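Local coordinates for oligogalacturonate lyase (Yersinia enterocolitica subsp. enterocolitica, PDB 3PE7), which catalyses the beta-elimination of oligogalacturonates in the cytoplasm and is built as a seven-bladed beta-propeller that binds manganese and calcium, at residues I7-D12 with L26-V31; C168-V173 with T181-E186; C240-W245 with V253-L258; H333-H338 with T381-V386. All blocks are in the same frame, centred on the assembly; numbering follows the deposited sequence.

In the fold
The four contacts are spread round a seven-bladed beta-propeller and do not touch one another. Contact 3 is the most buried: its centre lies about 14 Å from the centre of the chain and it comes near the manganese site, whereas contacts 1, 2 and 4, with centres about 21 to 23 Å out, are only partly buried. Contacts 2 and 3 each join two strands of a hairpin within one blade, and both pair through backbone hydrogen bonds across a beta bulge. Contacts 1 and 4 instead join separate elements, contact 1 near the N terminus and contact 4 linking strand 331-337 to the C-terminal tail; no direct hydrogen bond crosses either, and CH-pi and apolar packing carry them.

Contact 1. Residues I7-D12 with L26-V31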
loop_
_atom_site.group_PDB
_atom_site.type_symbol
_atom_site.label_atom_id
_atom_site.label_comp_id
_atom_site.label_asym_id
_atom_site.label_seq_id
_atom_site.Cartn_x
_atom_site.Cartn_y
_atom_site.Cartn_z
ATOM N N ILE A 7 -18.209 -0.720 18.234
ATOM C CA ILE A 7 -17.568 -0.016 19.344
ATOM C C ILE A 7 -17.471 1.461 19.018
ATOM O O ILE A 7 -17.128 1.821 17.890
ATOM C CB ILE A 7 -16.158 -0.543 19.680
ATOM C CG1 ILE A 7 -15.326 -0.733 18.419
ATOM C CG2 ILE A 7 -16.259 -1.825 20.476
ATOM C CD1 ILE A 7 -13.864 -0.846 18.700
ATOM N N PRO A 8 -17.795 2.321 20.001
ATOM C CA PRO A 8 -17.667 3.760 19.785
ATOM C C PRO A 8 -16.234 4.229 20.002
ATOM O O PRO A 8 -15.574 3.821 20.965
ATOM C CB PRO A 8 -18.596 4.358 20.843
ATOM C CG PRO A 8 -18.611 3.346 21.958
ATOM C CD PRO A 8 -18.429 1.993 21.295
ATOM N N LEU A 9 -15.744 5.075 19.104
ATOM C CA LEU A 9 -14.398 5.595 19.270
ATOM C C LEU A 9 -14.437 7.077 19.571
ATOM O O LEU A 9 -15.299 7.790 19.063
ATOM C CB LEU A 9 -13.568 5.342 18.018
ATOM C CG LEU A 9 -13.426 3.886 17.577
ATOM C CD1 LEU A 9 -12.541 3.853 16.356
ATOM C CD2 LEU A 9 -12.847 3.031 18.685
ATOM N N THR A 10 -13.478 7.528 20.368
ATOM C CA THR A 10 -13.275 8.952 20.589
ATOM C C THR A 10 -12.275 9.495 19.574
ATOM O O THR A 10 -11.271 8.843 19.285
ATOM C CB THR A 10 -12.744 9.199 22.019
ATOM O OG1 THR A 10 -13.682 8.710 22.978
ATOM C CG2 THR A 10 -12.517 10.664 22.266
ATOM N N PHE A 11 -12.571 10.659 18.999
ATOM C CA PHE A 11 -11.687 11.306 18.037
ATOM C C PHE A 11 -11.034 12.460 18.781
ATOM O O PHE A 11 -11.731 13.381 19.260
ATOM C CB PHE A 11 -12.480 11.874 16.851
ATOM C CG PHE A 11 -12.971 10.845 15.855
ATOM C CD1 PHE A 11 -13.612 11.271 14.692
ATOM C CD2 PHE A 11 -12.774 9.473 16.056
ATOM C CE1 PHE A 11 -14.087 10.367 13.748
ATOM C CE2 PHE A 11 -13.235 8.545 15.132
ATOM C CZ PHE A 11 -13.892 8.982 13.953
ATOM N N ASP A 12 -9.712 12.440 18.880
ATOM C CA ASP A 12 -9.004 13.455 19.656
ATOM C C ASP A 12 -8.250 14.426 18.749
ATOM O O ASP A 12 -7.292 14.044 18.058
ATOM C CB ASP A 12 -8.073 12.799 20.677
ATOM C CG ASP A 12 -8.839 12.019 21.736
ATOM O OD1 ASP A 12 -9.588 12.653 22.498
ATOM O OD2 ASP A 12 -8.703 10.792 21.816
ATOM N N LEU A 26 -7.874 8.966 15.498
ATOM C CA LEU A 26 -9.161 8.285 15.324
ATOM C C LEU A 26 -9.336 7.066 16.221
ATOM O O LEU A 26 -10.460 6.621 16.447
ATOM C CB LEU A 26 -9.330 7.852 13.868
ATOM C CG LEU A 26 -9.231 8.918 12.771
ATOM C CD1 LEU A 26 -9.347 8.248 11.414
ATOM C CD2 LEU A 26 -10.310 9.979 12.925
ATOM N N THR A 27 -8.225 6.512 16.701
ATOM C CA THR A 27 -8.247 5.242 17.440
ATOM C C THR A 27 -7.470 5.387 18.753
ATOM O O THR A 27 -6.575 6.257 18.857
ATOM C CB THR A 27 -7.638 4.080 16.590
ATOM O OG1 THR A 27 -6.288 4.401 16.252
ATOM C CG2 THR A 27 -8.438 3.860 15.304
ATOM N N PRO A 28 -7.818 4.567 19.763
ATOM C CA PRO A 28 -7.197 4.702 21.079
ATOM C C PRO A 28 -5.828 4.015 21.145
ATOM O O PRO A 28 -5.735 2.830 20.811
ATOM C CB PRO A 28 -8.207 4.011 22.013
ATOM C CG PRO A 28 -8.865 2.958 21.147
ATOM C CD PRO A 28 -8.896 3.545 19.749
ATOM N N PRO A 29 -4.783 4.742 21.588
ATOM C CA PRO A 29 -3.419 4.218 21.492
ATOM C C PRO A 29 -3.073 3.175 22.558
ATOM O O PRO A 29 -1.902 2.811 22.690
ATOM C CB PRO A 29 -2.549 5.479 21.611
ATOM C CG PRO A 29 -3.381 6.435 22.402
ATOM C CD PRO A 29 -4.792 6.179 21.931
ATOM N N ASP A 30 -4.071 2.705 23.304
ATOM C CA ASP A 30 -3.864 1.511 24.121
ATOM C C ASP A 30 -4.300 0.252 23.374
ATOM O O ASP A 30 -4.226 -0.855 23.929
ATOM C CB ASP A 30 -4.590 1.610 25.476
ATOM C CG ASP A 30 -6.086 1.532 25.338
ATOM O OD1 ASP A 30 -6.667 2.216 24.462
ATOM O OD2 ASP A 30 -6.697 0.746 26.093
ATOM N N VAL A 31 -4.764 0.400 22.128
ATOM C CA VAL A 31 -5.073 -0.752 21.261
ATOM C C VAL A 31 -4.344 -0.550 19.926
ATOM O O VAL A 31 -4.462 0.514 19.321
ATOM C CB VAL A 31 -6.594 -0.882 21.011
ATOM C CG1 VAL A 31 -6.904 -2.067 20.056
ATOM C CG2 VAL A 31 -7.315 -0.990 22.344
#
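Leu26 turns its CG beside its own backbone N, anti to the carbonyl carbon (chi1 -56°), and with CD1 extended the other branch, CD2, is left facing Phe11, whose own chi1 of -75° swings the ring across to receive it. CD2 stands over the middle of the ring, 3.7 Å from the centroid of the Phe11 ring and only 4° from its normal, so this is a CH-pi contact of nearly ideal centring; accordingly all six ring carbons lie at nearly the same distance from the methyl. The ring also brushes the backbone, with Phe11 CE2 3.6 Å from Leu26 O. That carbonyl has Leu9 on it too: Leu9 CD1 lies 3.5 Å from Leu26 O. The second methyl of Leu9 turns to the proline, CD2 meeting Pro28 CD at 4.1 Å, with the two side chains crossing at about a right angle. The two segments meet through CH-pi and apolar packing, with no hydrogen bond between them. Val31 N to Pro28 O (2.9 Å) closes a type I turn within the loop, and Thr27 OG1 accepts from Leu377 N of strand 376-381. Around this patch, Leu65 of strand 61-66 touches Leu9, Phe11 and Leu26, strand 376-381 meets Leu26 through Leu379, and strand 49-54 meets it through Leu50, which places the contact at the junction between the first blade and the blade that joins the chain ends.

Contact 2. Residues C168-V173 with T181-E186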
loop_
_atom_site.group_PDB
_atom_site.type_symbol
_atom_site.label_atom_id
_atom_site.label_comp_id
_atom_site.label_asym_id
_atom_site.label_seq_id
_atom_site.Cartn_x
_atom_site.Cartn_y
_atom_site.Cartn_z
ATOM N N CYS A 168 8.724 -18.100 -9.128
ATOM C CA CYS A 168 7.572 -17.255 -8.890
ATOM C C CYS A 168 6.700 -17.214 -10.125
ATOM O O CYS A 168 7.210 -17.143 -11.244
ATOM C CB CYS A 168 8.033 -15.824 -8.597
ATOM S SG CYS A 168 9.068 -15.667 -7.134
ATOM N N ARG A 169 5.401 -17.235 -9.906
ATOM C CA ARG A 169 4.453 -17.016 -10.978
ATOM C C ARG A 169 3.526 -15.840 -10.671
ATOM O O ARG A 169 3.022 -15.675 -9.558
ATOM C CB ARG A 169 3.679 -18.303 -11.323
ATOM C CG ARG A 169 2.841 -18.890 -10.210
ATOM C CD ARG A 169 2.345 -20.295 -10.588
ATOM N NE ARG A 169 1.266 -20.716 -9.700
ATOM C CZ ARG A 169 0.543 -21.819 -9.834
ATOM N NH1 ARG A 169 0.789 -22.681 -10.828
ATOM N NH2 ARG A 169 -0.418 -22.076 -8.956
ATOM N N LEU A 170 3.335 -15.016 -11.694
ATOM C CA LEU A 170 2.437 -13.874 -11.628
ATOM C C LEU A 170 1.082 -14.405 -12.075
ATOM O O LEU A 170 0.919 -14.814 -13.232
ATOM C CB LEU A 170 2.946 -12.790 -12.584
ATOM C CG LEU A 170 2.424 -11.359 -12.432
ATOM C CD1 LEU A 170 3.175 -10.471 -13.432
ATOM C CD2 LEU A 170 0.944 -11.272 -12.666
ATOM N N MET A 171 0.135 -14.432 -11.147
ATOM C CA MET A 171 -1.170 -15.027 -11.375
ATOM C C MET A 171 -2.207 -13.973 -11.662
ATOM O O MET A 171 -2.171 -12.893 -11.099
ATOM C CB MET A 171 -1.631 -15.828 -10.153
ATOM C CG MET A 171 -0.732 -17.012 -9.806
ATOM S SD MET A 171 -0.685 -18.192 -11.159
ATOM C CE MET A 171 -2.419 -18.624 -11.298
ATOM N N ARG A 172 -3.156 -14.293 -12.530
ATOM C CA ARG A 172 -4.357 -13.498 -12.533
ATOM C C ARG A 172 -5.563 -14.367 -12.224
ATOM O O ARG A 172 -5.661 -15.523 -12.693
ATOM C CB ARG A 172 -4.487 -12.639 -13.785
ATOM C CG ARG A 172 -4.831 -13.359 -15.013
ATOM C CD ARG A 172 -5.565 -12.413 -15.962
ATOM N NE ARG A 172 -6.383 -13.187 -16.888
ATOM C CZ ARG A 172 -5.959 -13.667 -18.052
ATOM N NH1 ARG A 172 -4.719 -13.438 -18.468
ATOM N NH2 ARG A 172 -6.790 -14.369 -18.811
ATOM N N VAL A 173 -6.436 -13.820 -11.388
ATOM C CA VAL A 173 -7.592 -14.521 -10.852
ATOM C C VAL A 173 -8.874 -13.813 -11.288
ATOM O O VAL A 173 -8.988 -12.590 -11.171
ATOM C CB VAL A 173 -7.539 -14.624 -9.293
ATOM C CG1 VAL A 173 -8.848 -15.164 -8.717
ATOM C CG2 VAL A 173 -6.367 -15.505 -8.837
ATOM N N THR A 181 -5.074 -17.942 -14.068
ATOM C CA THR A 181 -4.190 -18.056 -15.227
ATOM C C THR A 181 -2.789 -17.550 -14.896
ATOM O O THR A 181 -2.628 -16.489 -14.268
ATOM C CB THR A 181 -4.717 -17.221 -16.434
ATOM O OG1 THR A 181 -6.111 -17.478 -16.618
ATOM C CG2 THR A 181 -3.970 -17.560 -17.719
ATOM N N VAL A 182 -1.777 -18.292 -15.325
ATOM C CA VAL A 182 -0.400 -17.839 -15.168
ATOM C C VAL A 182 -0.093 -16.842 -16.272
ATOM O O VAL A 182 -0.221 -17.156 -17.470
ATOM C CB VAL A 182 0.628 -19.014 -15.195
ATOM C CG1 VAL A 182 2.059 -18.484 -15.070
ATOM C CG2 VAL A 182 0.322 -20.030 -14.102
ATOM N N ILE A 183 0.312 -15.635 -15.877
ATOM C CA ILE A 183 0.708 -14.604 -16.832
ATOM C C ILE A 183 2.197 -14.766 -17.147
ATOM O O ILE A 183 2.632 -14.589 -18.288
ATOM C CB ILE A 183 0.398 -13.164 -16.278
ATOM C CG1 ILE A 183 -1.102 -12.980 -16.028
ATOM C CG2 ILE A 183 0.898 -12.082 -17.224
ATOM C CD1 ILE A 183 -1.505 -11.517 -15.655
ATOM N N LEU A 184 2.973 -15.119 -16.119
ATOM C CA LEU A 184 4.426 -15.195 -16.205
ATOM C C LEU A 184 4.955 -16.113 -15.112
ATOM O O LEU A 184 4.448 -16.106 -13.987
ATOM C CB LEU A 184 5.050 -13.801 -16.038
ATOM C CG LEU A 184 6.569 -13.653 -15.988
ATOM C CD1 LEU A 184 7.255 -13.973 -17.324
ATOM C CD2 LEU A 184 6.947 -12.234 -15.509
ATOM N N GLN A 185 5.969 -16.906 -15.447
ATOM C CA GLN A 185 6.636 -17.751 -14.451
ATOM C C GLN A 185 8.125 -17.775 -14.744
ATOM O O GLN A 185 8.535 -18.074 -15.874
ATOM C CB GLN A 185 6.042 -19.166 -14.417
ATOM C CG GLN A 185 6.704 -20.089 -13.380
ATOM C CD GLN A 185 5.948 -21.385 -13.194
ATOM O OE1 GLN A 185 4.729 -21.382 -12.979
ATOM N NE2 GLN A 185 6.670 -22.507 -13.256
ATOM N N GLU A 186 8.922 -17.404 -13.735
ATOM C CA GLU A 186 10.379 -17.300 -13.848
ATOM C C GLU A 186 11.051 -17.738 -12.558
ATOM O O GLU A 186 10.435 -17.681 -11.489
ATOM C CB GLU A 186 10.813 -15.854 -14.146
ATOM C CG GLU A 186 10.350 -15.324 -15.501
ATOM C CD GLU A 186 10.799 -13.892 -15.777
ATOM O OE1 GLU A 186 10.938 -13.092 -14.813
ATOM O OE2 GLU A 186 10.998 -13.564 -16.971
HETATM O O HOH W 1 2.793 -23.097 -12.795
#
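Leu170 faces two residues of the opposite strand at once, Ile183 and Leu184, and this classic beta bulge is the tightly packed part of the hairpin. Leu170 N donates to Leu184 O (2.8 Å), and Leu170 O accepts from Ile183 N at the same length. The extra residue turns the Ile183 side chain onto the strand opposite: its CD1 lies 3.7 Å from Arg172 CB and 3.9 Å from Leu170 CD2, crossing the arginine at about a right angle. Arg172 CG sits between its backbone N and carbonyl carbon (chi1 73°), and from there the chain runs alongside Thr181, whose OG1 stands over one face of the guanidinium, toward the rim, without a hydrogen bond.

The looser, solvent side is Val182, Gln185 and the water-bridged end of Arg169. Buried Met171 is the exception there, its SD 3.6 Å from Val182 CG2. The extended Arg169 and Gln185 lie side by side, their flat groups 49° apart, and a water joins them: it accepts from Arg169 NH1 in the guanidinium plane (2.8 Å) and donates to Gln185 OE1 (2.6 Å). Glu143 forms a salt bridge with Arg169, and Trp124 a cation-pi contact. The chemistry implies a division of labour: backbone bonds and the bulge set the register of this outermost strand pair of the blade, while the charge of Arg169 is probably balanced mainly by Glu143, with the water tying in the edge strand.

Contact 3. Residues C240-W245 with V253-L258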
loop_
_atom_site.group_PDB
_atom_site.type_symbol
_atom_site.label_atom_id
_atom_site.label_comp_id
_atom_site.label_asym_id
_atom_site.label_seq_id
_atom_site.Cartn_x
_atom_site.Cartn_y
_atom_site.Cartn_z
ATOM N N CYS A 240 15.938 2.400 -8.213
ATOM C CA CYS A 240 14.563 2.830 -8.447
ATOM C C CYS A 240 13.647 2.058 -7.496
ATOM O O CYS A 240 13.762 0.836 -7.362
ATOM C CB CYS A 240 14.150 2.561 -9.894
ATOM S SG CYS A 240 15.203 3.340 -11.129
ATOM N N THR A 241 12.728 2.754 -6.836
ATOM C CA THR A 241 11.929 2.111 -5.807
ATOM C C THR A 241 10.630 2.891 -5.649
ATOM O O THR A 241 10.444 3.929 -6.331
ATOM C CB THR A 241 12.725 2.044 -4.461
ATOM O OG1 THR A 241 12.001 1.257 -3.504
ATOM C CG2 THR A 241 13.017 3.437 -3.926
ATOM N N HIS A 242 9.751 2.393 -4.767
ATOM C CA HIS A 242 8.513 3.090 -4.392
ATOM C C HIS A 242 7.560 3.290 -5.558
ATOM O O HIS A 242 6.764 4.236 -5.555
ATOM C CB HIS A 242 8.820 4.448 -3.737
ATOM C CG HIS A 242 9.656 4.345 -2.495
ATOM N ND1 HIS A 242 10.027 5.448 -1.755
ATOM C CD2 HIS A 242 10.176 3.269 -1.856
ATOM C CE1 HIS A 242 10.776 5.058 -0.738
ATOM N NE2 HIS A 242 10.872 3.738 -0.770
ATOM N N GLU A 243 7.631 2.394 -6.544
ATOM C CA GLU A 243 6.793 2.555 -7.739
ATOM C C GLU A 243 5.308 2.382 -7.406
ATOM O O GLU A 243 4.921 1.570 -6.556
ATOM C CB GLU A 243 7.230 1.622 -8.892
ATOM C CG GLU A 243 6.826 0.141 -8.739
ATOM C CD GLU A 243 7.732 -0.638 -7.792
ATOM O OE1 GLU A 243 8.799 -0.102 -7.379
ATOM O OE2 GLU A 243 7.368 -1.798 -7.454
ATOM N N PHE A 244 4.484 3.196 -8.056
ATOM C CA PHE A 244 3.036 3.078 -7.939
ATOM C C PHE A 244 2.381 3.678 -9.182
ATOM O O PHE A 244 2.988 4.504 -9.874
ATOM C CB PHE A 244 2.481 3.734 -6.659
ATOM C CG PHE A 244 2.596 5.236 -6.624
ATOM C CD1 PHE A 244 1.486 6.045 -6.924
ATOM C CD2 PHE A 244 3.800 5.851 -6.290
ATOM C CE1 PHE A 244 1.589 7.448 -6.881
ATOM C CE2 PHE A 244 3.915 7.234 -6.228
ATOM C CZ PHE A 244 2.802 8.043 -6.524
ATOM N N TRP A 245 1.164 3.229 -9.476
ATOM C CA TRP A 245 0.340 3.852 -10.506
ATOM C C TRP A 245 -0.339 5.100 -9.951
ATOM O O TRP A 245 -0.972 5.047 -8.892
ATOM C CB TRP A 245 -0.773 2.901 -10.979
ATOM C CG TRP A 245 -0.307 1.753 -11.868
ATOM C CD1 TRP A 245 -0.344 0.405 -11.561
ATOM C CD2 TRP A 245 0.252 1.852 -13.175
ATOM N NE1 TRP A 245 0.148 -0.333 -12.620
ATOM C CE2 TRP A 245 0.539 0.531 -13.612
ATOM C CE3 TRP A 245 0.534 2.928 -14.030
ATOM C CZ2 TRP A 245 1.078 0.261 -14.874
ATOM C CZ3 TRP A 245 1.078 2.663 -15.294
ATOM C CH2 TRP A 245 1.358 1.335 -15.694
ATOM N N VAL A 253 4.718 6.217 -11.335
ATOM C CA VAL A 253 5.581 7.151 -10.597
ATOM C C VAL A 253 6.521 6.324 -9.735
ATOM O O VAL A 253 6.156 5.249 -9.274
ATOM C CB VAL A 253 4.731 8.135 -9.747
ATOM C CG1 VAL A 253 5.587 8.997 -8.792
ATOM C CG2 VAL A 253 3.888 9.035 -10.666
ATOM N N TYR A 254 7.739 6.821 -9.545
ATOM C CA TYR A 254 8.717 6.115 -8.718
ATOM C C TYR A 254 9.771 7.076 -8.202
ATOM O O TYR A 254 9.824 8.244 -8.596
ATOM C CB TYR A 254 9.381 4.958 -9.503
ATOM C CG TYR A 254 10.181 5.413 -10.709
ATOM C CD1 TYR A 254 9.555 5.630 -11.952
ATOM C CD2 TYR A 254 11.563 5.634 -10.606
ATOM C CE1 TYR A 254 10.305 6.059 -13.067
ATOM C CE2 TYR A 254 12.309 6.051 -11.708
ATOM C CZ TYR A 254 11.675 6.257 -12.930
ATOM O OH TYR A 254 12.441 6.695 -14.002
ATOM N N VAL A 255 10.628 6.557 -7.327
ATOM C CA VAL A 255 11.688 7.347 -6.723
ATOM C C VAL A 255 13.033 6.835 -7.239
ATOM O O VAL A 255 13.248 5.614 -7.335
ATOM C CB VAL A 255 11.624 7.266 -5.195
ATOM C CG1 VAL A 255 12.850 7.921 -4.544
ATOM C CG2 VAL A 255 10.376 7.957 -4.706
ATOM N N SER A 256 13.914 7.765 -7.582
ATOM C CA SER A 256 15.225 7.431 -8.124
ATOM C C SER A 256 16.338 8.068 -7.287
ATOM O O SER A 256 16.228 9.210 -6.843
ATOM C CB SER A 256 15.326 7.927 -9.569
ATOM O OG SER A 256 16.643 7.741 -10.085
ATOM N N TYR A 257 17.427 7.344 -7.102
ATOM C CA TYR A 257 18.615 7.953 -6.506
ATOM C C TYR A 257 19.876 7.262 -7.014
ATOM O O TYR A 257 19.802 6.174 -7.580
ATOM C CB TYR A 257 18.531 7.946 -4.976
ATOM C CG TYR A 257 18.380 6.578 -4.331
ATOM C CD1 TYR A 257 19.495 5.870 -3.877
ATOM C CD2 TYR A 257 17.112 6.007 -4.141
ATOM C CE1 TYR A 257 19.352 4.614 -3.263
ATOM C CE2 TYR A 257 16.965 4.757 -3.530
ATOM C CZ TYR A 257 18.084 4.073 -3.096
ATOM O OH TYR A 257 17.930 2.837 -2.484
ATOM N N LEU A 258 21.019 7.913 -6.803
ATOM C CA LEU A 258 22.301 7.442 -7.331
ATOM C C LEU A 258 23.264 7.189 -6.193
ATOM O O LEU A 258 23.292 7.942 -5.219
ATOM C CB LEU A 258 22.910 8.485 -8.264
ATOM C CG LEU A 258 22.177 8.843 -9.551
ATOM C CD1 LEU A 258 22.852 10.068 -10.209
ATOM C CD2 LEU A 258 22.155 7.636 -10.493
#
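Thr241 pairs with Val255, and Phe244 with Val253, through four backbone hydrogen bonds in two antiparallel hydrogen-bonded pairs; Val255 N to Thr241 O, at 2.8 Å and 170°, is nearly straight. Between the pairs the register slips by one residue, with His242 and Glu243 set against Tyr254 alone. His242 takes a left-handed backbone (phi 62°) within this beta bulge. Two CA-H...O contacts supplement the ladder, Cys240 CA lying 3.3 Å from Val255 O and Glu243 CA 3.2 Å from Val253 O.

The hairpin supplies the first two strands of a four-stranded propeller blade, 238-245 being at the edge of its sheet. His242, in the bulge, lies near the manganese site: its side chain is about 8 Å from the manganese ion and about 6 Å from that of the ligand His287.

The main apolar contact is at the Phe244-Val253 pair. Phe244 CG lies between its backbone N and carbonyl carbon (chi1 68°), which lays the ring alongside Val253. Val253 CB is 4.0 Å from the ring centroid of Phe244 and over its face, a CH-pi contact, while Phe244 CE2 approaches Val253 CG1 to 3.5 Å. Separately, Val255 CG2 makes a van der Waals contact with His242 ND1 from an oblique direction.

The sulfur-aromatic contact is also oblique, Cys240 SG being 5.0 Å from the centroid of the Tyr254 ring. The polar ends find their partners outside the hairpin: Glu243 forms a salt bridge with Arg217 and accepts from His192, and Tyr254 OH bonds to Asn276 and Lys232.

Contact 4. Residues H333-H338 with T381-V386; sequences HRVARH and TLPESV
Val335 is the bump and the tail its hollow: CG1 of this valine fits into the angle between Pro383 and Val386, 3.8 Å from Pro383 CD and 4.1 Å from Val386 CG2. Its other methyl, CG2, faces Leu382, with 4.3 Å to Leu382 CD2, so three tail residues line the hollow that receives this branched side chain. The hollow is shaped by a turn, Val386 N bonding Pro383 O at 3.1 Å as the short 3-10 segment begins.

A second fit has the flat imidazole of His333 lying against Val386 of that 3-10 segment. With CG beside its backbone N (chi1 -55°) and the ring turned about square to the side-chain bond (chi2 -91°), His333 presents a face to Val386, whose CA sits 3.8 Å from the ring centroid and 14° from the normal, a CH-pi contact with the backbone itself. Val386 CG2 closes on the base of the ring, 4.0 Å from His333 CG. Ser385 O approaches obliquely, and His333 CE1 lies 3.2 Å from it.

At the ring edge, one water in its plane hydrogen-bonds His333 ND1 (2.7 Å) and Ser385 OG, while His333 NE2 bonds Thr331. Strand 331-337 is the outermost of its blade, and 381-386 leaves the strand that pairs with 22-25 near the N terminus. Such joining of the two chain ends in one blade is the Velcro closure of beta-propellers, and here the tail beyond it packs back on the preceding blade.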
loop_
_atom_site.group_PDB
_atom_site.type_symbol
_atom_site.label_atom_id
_atom_site.label_comp_id
_atom_site.label_asym_id
_atom_site.label_seq_id
_atom_site.Cartn_x
_atom_site.Cartn_y
_atom_site.Cartn_z
ATOM N N HIS A 333 5.876 20.950 0.827
ATOM C CA HIS A 333 5.207 21.427 2.042
ATOM C C HIS A 333 5.377 20.447 3.181
ATOM O O HIS A 333 4.997 19.284 3.074
ATOM C CB HIS A 333 3.718 21.653 1.755
ATOM C CG HIS A 333 3.489 22.579 0.606
ATOM N ND1 HIS A 333 3.347 23.941 0.769
ATOM C CD2 HIS A 333 3.459 22.349 -0.726
ATOM C CE1 HIS A 333 3.212 24.507 -0.417
ATOM N NE2 HIS A 333 3.289 23.565 -1.342
ATOM N N ARG A 334 5.979 20.919 4.268
ATOM C CA ARG A 334 6.104 20.116 5.467
ATOM C C ARG A 334 4.799 20.310 6.243
ATOM O O ARG A 334 4.599 21.341 6.890
ATOM C CB ARG A 334 7.329 20.580 6.250
ATOM C CG ARG A 334 7.706 19.705 7.395
ATOM C CD ARG A 334 9.105 20.052 7.862
ATOM N NE ARG A 334 9.119 21.239 8.707
ATOM C CZ ARG A 334 10.220 21.721 9.290
ATOM N NH1 ARG A 334 11.403 21.119 9.117
ATOM N NH2 ARG A 334 10.143 22.807 10.054
ATOM N N VAL A 335 3.891 19.337 6.160
ATOM C CA VAL A 335 2.515 19.593 6.575
ATOM C C VAL A 335 2.200 19.218 8.026
ATOM O O VAL A 335 1.375 19.863 8.690
ATOM C CB VAL A 335 1.492 18.982 5.577
ATOM C CG1 VAL A 335 1.647 19.641 4.196
ATOM C CG2 VAL A 335 1.655 17.489 5.463
ATOM N N ALA A 336 2.877 18.186 8.513
ATOM C CA ALA A 336 2.672 17.700 9.880
ATOM C C ALA A 336 3.733 16.669 10.216
ATOM O O ALA A 336 4.471 16.224 9.348
ATOM C CB ALA A 336 1.288 17.099 10.035
ATOM N N ARG A 337 3.805 16.313 11.491
ATOM C CA ARG A 337 4.699 15.264 11.952
ATOM C C ARG A 337 3.950 13.945 11.951
ATOM O O ARG A 337 2.813 13.872 12.423
ATOM C CB ARG A 337 5.145 15.557 13.391
ATOM C CG ARG A 337 5.820 16.929 13.582
ATOM C CD ARG A 337 6.044 17.221 15.089
ATOM N NE ARG A 337 7.065 16.329 15.655
ATOM C CZ ARG A 337 8.372 16.563 15.634
ATOM N NH1 ARG A 337 8.852 17.702 15.122
ATOM N NH2 ARG A 337 9.202 15.665 16.132
ATOM N N HIS A 338 4.580 12.890 11.437
ATOM C CA HIS A 338 4.074 11.546 11.741
ATOM C C HIS A 338 4.615 11.039 13.093
ATOM O O HIS A 338 3.889 10.365 13.850
ATOM C CB HIS A 338 4.332 10.554 10.580
ATOM C CG HIS A 338 5.779 10.250 10.326
ATOM N ND1 HIS A 338 6.434 10.634 9.178
ATOM C CD2 HIS A 338 6.679 9.552 11.055
ATOM C CE1 HIS A 338 7.692 10.224 9.230
ATOM N NE2 HIS A 338 7.861 9.558 10.363
ATOM N N THR A 381 -4.877 17.739 8.559
ATOM C CA THR A 381 -5.509 18.677 7.626
ATOM C C THR A 381 -4.464 19.458 6.884
ATOM O O THR A 381 -3.564 20.044 7.491
ATOM C CB THR A 381 -6.478 19.636 8.374
ATOM O OG1 THR A 381 -7.489 18.850 9.000
ATOM C CG2 THR A 381 -7.167 20.598 7.375
ATOM N N LEU A 382 -4.541 19.434 5.555
ATOM C CA LEU A 382 -3.556 20.150 4.764
ATOM C C LEU A 382 -3.751 21.665 4.934
ATOM O O LEU A 382 -4.883 22.151 4.872
ATOM C CB LEU A 382 -3.654 19.765 3.286
ATOM C CG LEU A 382 -3.418 18.293 2.879
ATOM C CD1 LEU A 382 -3.303 18.237 1.365
ATOM C CD2 LEU A 382 -2.191 17.671 3.530
ATOM N N PRO A 383 -2.648 22.399 5.168
ATOM C CA PRO A 383 -2.695 23.867 5.253
ATOM C C PRO A 383 -3.113 24.511 3.935
ATOM O O PRO A 383 -2.815 23.981 2.865
ATOM C CB PRO A 383 -1.239 24.243 5.550
ATOM C CG PRO A 383 -0.436 23.167 4.970
ATOM C CD PRO A 383 -1.260 21.903 5.237
ATOM N N GLU A 384 -3.786 25.660 4.012
ATOM C CA GLU A 384 -4.175 26.410 2.818
ATOM C C GLU A 384 -2.973 26.688 1.916
ATOM O O GLU A 384 -3.099 26.718 0.696
ATOM C CB GLU A 384 -4.871 27.732 3.208
ATOM C CG GLU A 384 -6.274 27.569 3.844
ATOM C CD GLU A 384 -6.954 28.916 4.156
ATOM O OE1 GLU A 384 -6.388 29.977 3.800
ATOM O OE2 GLU A 384 -8.059 28.914 4.753
ATOM N N SER A 385 -1.803 26.848 2.531
ATOM C CA SER A 385 -0.559 27.151 1.819
ATOM C C SER A 385 -0.131 26.108 0.768
ATOM O O SER A 385 0.666 26.410 -0.125
ATOM C CB SER A 385 0.575 27.417 2.813
ATOM O OG SER A 385 0.774 26.333 3.709
ATOM N N VAL A 386 -0.670 24.891 0.858
ATOM C CA VAL A 386 -0.391 23.874 -0.156
ATOM C C VAL A 386 -0.807 24.350 -1.548
ATOM O O VAL A 386 -0.137 24.058 -2.533
ATOM C CB VAL A 386 -1.059 22.498 0.187
ATOM C CG1 VAL A 386 -1.086 21.570 -1.015
ATOM C CG2 VAL A 386 -0.331 21.836 1.336
HETATM O O HOH W 2 2.913 25.000 3.227
#